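Local coordinates for uncharacterized protein (PDB 3MAB) that is of unknown function but contains a TfoX C-terminal domain, a small all-helical fold of the helix-hairpin-helix clan, which may point to a link with nucleic acids, at residues B[19-25]-B[39-43]. The protein carries 2 engineered substitutions. Numbering follows the deposited sequence.
Sequences DLIKAGI and AFLRI
Ile25 CG1 lies over the centre of the Arg42 guanidinium, 3.8 Å above its plane, while Ala23 O and a water that accepts from NH2 sit at its edge. The main bond runs from Arg42 NH2 to Ala23 O (2.9 Å, N-H...O 155°), on a lone pair in the carbonyl plane and close to the guanidinium plane; Arg42 NE adds a weak second one. A bend at chi3 (66°) turns the arginine's end back to this carbonyl, and a different water bridges NE and Ala23 O. Here helix 14-22 stops: Gly24, with positive phi, is the C-prime residue of a Schellman motif, Ile25 N bonding to Leu20 O and Gly24 N to Ile21 O. Glycine suits the spot because a CB would press against the preceding carbonyl.

Beside these polar groups the contact is mostly aliphatic. Small Ala23 lets the backbones approach, its CB 3.8 Å from Arg42 CB. With chi1 at 61°, Ile43 carries CG2 anti to its carbonyl carbon, where it rests on Asp19 O (3.6 Å), already bonded to Ala23 N. Ile25 CD1 and Leu20 CD2 both meet Ala39 CB, the former at 3.6 Å, and Leu20 continues to Leu58 of helix 52-63. Arginine thus joins an aliphatic stem to a charged end: salt-bridged through NH1 to Glu38, it probably benefits from the helix C-terminus's partial negative charge, holding this Schellman-capped end against helix 28-46 within the TfoX C-terminal domain.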
ATOM      1  N   ASP B  19      -2.566  -9.774 -13.682  1.00 12.66           N
ATOM      2  CA  ASP B  19      -1.437 -10.757 -13.702  1.00 15.10           C
ATOM      3  C   ASP B  19      -1.487 -11.693 -12.488  1.00 11.40           C
ATOM      4  O   ASP B  19      -1.283 -12.898 -12.621  1.00 13.52           O
ATOM      5  CB  ASP B  19      -0.074 -10.041 -13.757  1.00 16.86           C
ATOM      6  CG  ASP B  19       0.156  -9.338 -15.104  1.00 24.51           C
ATOM      7  OD1 ASP B  19      -0.502  -9.678 -16.124  1.00 25.34           O
ATOM      8  OD2 ASP B  19       1.034  -8.436 -15.117  1.00 32.14           O
ATOM      9  N   LEU B  20      -1.827 -11.118 -11.328  1.00 10.72           N
ATOM     10  CA  LEU B  20      -1.963 -11.922 -10.144  1.00  9.32           C
ATOM     11  C   LEU B  20      -3.087 -12.976 -10.342  1.00  9.62           C
ATOM     12  O   LEU B  20      -2.904 -14.129 -10.053  1.00 10.16           O
ATOM     13  CB  LEU B  20      -2.227 -11.068  -8.934  1.00  9.01           C
ATOM     14  CG  LEU B  20      -1.013 -10.360  -8.334  1.00  9.22           C
ATOM     15  CD1 LEU B  20      -1.538  -9.303  -7.362  1.00 11.31           C
ATOM     16  CD2 LEU B  20      -0.049 -11.326  -7.630  1.00 10.93           C
ATOM     17  N   ILE B  21      -4.248 -12.544 -10.808  1.00  9.68           N
ATOM     18  CA  ILE B  21      -5.367 -13.449 -10.996  1.00 11.05           C
ATOM     19  C   ILE B  21      -5.031 -14.543 -11.969  1.00 12.04           C
ATOM     20  O   ILE B  21      -5.322 -15.703 -11.733  1.00 12.65           O
ATOM     21  CB  ILE B  21      -6.588 -12.640 -11.441  1.00 10.44           C
ATOM     22  CG1 ILE B  21      -7.093 -11.756 -10.313  1.00 11.86           C
ATOM     23  CG2 ILE B  21      -7.681 -13.610 -11.954  1.00 11.71           C
ATOM     24  CD1 ILE B  21      -8.097 -10.684 -10.761  1.00 13.47           C
ATOM     25  N   LYS B  22      -4.402 -14.171 -13.049  1.00 12.36           N
ATOM     26  CA  LYS B  22      -3.999 -15.130 -14.037  1.00 14.52           C
ATOM     27  C   LYS B  22      -3.072 -16.179 -13.443  1.00 15.55           C
ATOM     28  O   LYS B  22      -3.127 -17.379 -13.824  1.00 18.41           O
ATOM     29  CB  LYS B  22      -3.322 -14.454 -15.223  1.00 16.01           C
ATOM     30  CG  LYS B  22      -4.246 -13.678 -16.123  1.00 19.91           C
ATOM     31  CD  LYS B  22      -3.461 -13.193 -17.329  1.00 25.56           C
ATOM     32  CE  LYS B  22      -3.641 -11.743 -17.609  1.00 30.28           C
ATOM     33  NZ  LYS B  22      -4.798 -11.538 -18.521  1.00 33.92           N
ATOM     34  N   ALA B  23      -2.260 -15.758 -12.493  1.00 14.27           N
ATOM     35  CA  ALA B  23      -1.396 -16.680 -11.743  1.00 15.09           C
ATOM     36  C   ALA B  23      -2.065 -17.381 -10.578  1.00 16.13           C
ATOM     37  O   ALA B  23      -1.386 -18.150  -9.897  1.00 19.35           O
ATOM     38  CB  ALA B  23      -0.157 -15.974 -11.262  1.00 15.50           C
ATOM     39  N   GLY B  24      -3.371 -17.217 -10.389  1.00 14.41           N
ATOM     40  CA  GLY B  24      -4.109 -17.961  -9.360  1.00 14.66           C
ATOM     41  C   GLY B  24      -4.161 -17.312  -8.007  1.00 15.54           C
ATOM     42  O   GLY B  24      -4.571 -17.953  -7.013  1.00 19.33           O
ATOM     43  N   ILE B  25      -3.792 -16.033  -7.956  1.00 13.45           N
ATOM     44  CA  ILE B  25      -3.822 -15.236  -6.717  1.00 13.71           C
ATOM     45  C   ILE B  25      -4.912 -14.214  -6.902  1.00 14.07           C
ATOM     46  O   ILE B  25      -4.734 -13.250  -7.623  1.00 13.68           O
ATOM     47  CB  ILE B  25      -2.459 -14.599  -6.451  1.00 12.40           C
ATOM     48  CG1 ILE B  25      -1.399 -15.702  -6.251  1.00 12.49           C
ATOM     49  CG2 ILE B  25      -2.577 -13.631  -5.253  1.00 14.53           C
ATOM     50  CD1 ILE B  25      -0.014 -15.111  -6.375  1.00 17.60           C
ATOM     51  N   ALA B  39       4.417 -14.779  -5.043  1.00  9.28           N
ATOM     52  CA  ALA B  39       3.501 -14.156  -6.008  1.00  9.21           C
ATOM     53  C   ALA B  39       4.291 -13.652  -7.226  1.00  8.49           C
ATOM     54  O   ALA B  39       3.904 -13.857  -8.377  1.00  9.77           O
ATOM     55  CB  ALA B  39       2.725 -13.060  -5.345  1.00 10.47           C
ATOM     56  N   PHE B  40       5.424 -13.028  -6.964  1.00  7.16           N
ATOM     57  CA  PHE B  40       6.292 -12.547  -8.032  1.00  8.29           C
ATOM     58  C   PHE B  40       6.737 -13.701  -8.913  1.00  7.90           C
ATOM     59  O   PHE B  40       6.677 -13.577 -10.121  1.00  9.35           O
ATOM     60  CB  PHE B  40       7.514 -11.791  -7.507  1.00  9.49           C
ATOM     61  CG  PHE B  40       8.392 -11.283  -8.572  1.00 10.13           C
ATOM     62  CD1 PHE B  40       8.135 -10.058  -9.126  1.00  9.66           C
ATOM     63  CD2 PHE B  40       9.466 -12.002  -9.066  1.00 11.07           C
ATOM     64  CE1 PHE B  40       8.878  -9.571 -10.150  1.00 12.32           C
ATOM     65  CE2 PHE B  40      10.228 -11.471 -10.111  1.00 13.97           C
ATOM     66  CZ  PHE B  40       9.922 -10.252 -10.628  1.00 13.94           C
ATOM     67  N   LEU B  41       7.175 -14.822  -8.331  1.00  9.29           N
ATOM     68  CA  LEU B  41       7.662 -15.950  -9.119  1.00 10.23           C
ATOM     69  C   LEU B  41       6.546 -16.447 -10.060  1.00 10.75           C
ATOM     70  O   LEU B  41       6.777 -16.867 -11.203  1.00 11.70           O
ATOM     71  CB  LEU B  41       8.156 -17.088  -8.230  1.00 11.23           C
ATOM     72  CG  LEU B  41       9.528 -16.896  -7.635  1.00 12.80           C
ATOM     73  CD1 LEU B  41       9.802 -18.012  -6.696  1.00 14.58           C
ATOM     74  CD2 LEU B  41      10.642 -16.766  -8.691  1.00 18.20           C
ATOM     75  N   ARG B  42       5.339 -16.490  -9.514  1.00  9.99           N
ATOM     76  CA  ARG B  42       4.199 -16.980 -10.293  1.00 11.59           C
ATOM     77  C   ARG B  42       3.918 -16.083 -11.520  1.00 12.15           C
ATOM     78  O   ARG B  42       3.581 -16.604 -12.561  1.00 14.92           O
ATOM     79  CB  ARG B  42       2.975 -17.184  -9.387  1.00 11.65           C
ATOM     80  CG  ARG B  42       3.218 -18.386  -8.555  1.00 14.17           C
ATOM     81  CD  ARG B  42       2.388 -18.661  -7.348  1.00 19.70           C
ATOM     82  NE  ARG B  42       1.025 -18.929  -7.706  1.00 22.45           N
ATOM     83  CZ  ARG B  42       0.062 -19.313  -6.862  1.00 22.77           C
ATOM     84  NH1 ARG B  42       0.307 -19.594  -5.603  1.00 21.16           N
ATOM     85  NH2 ARG B  42      -1.183 -19.426  -7.310  1.00 21.92           N
ATOM     86  N   ILE B  43       4.004 -14.778 -11.350  1.00 10.66           N
ATOM     87  CA  ILE B  43       3.784 -13.872 -12.454  1.00 11.74           C
ATOM     88  C   ILE B  43       4.961 -13.868 -13.414  1.00 12.14           C
ATOM     89  O   ILE B  43       4.763 -13.781 -14.613  1.00 14.04           O
ATOM     90  CB  ILE B  43       3.337 -12.448 -12.024  1.00 11.91           C
ATOM     91  CG1 ILE B  43       4.309 -11.682 -11.159  1.00 15.87           C
ATOM     92  CG2 ILE B  43       2.028 -12.556 -11.229  1.00 14.29           C
ATOM     93  CD1 ILE B  43       3.853 -10.131 -10.922  1.00 17.44           C
TER
HETATM   94  O   HOH W   1       0.809 -19.918 -10.621  1.00 26.08           O
HETATM   95  O   HOH W   2      -3.853 -20.217  -6.310  1.00 37.35           O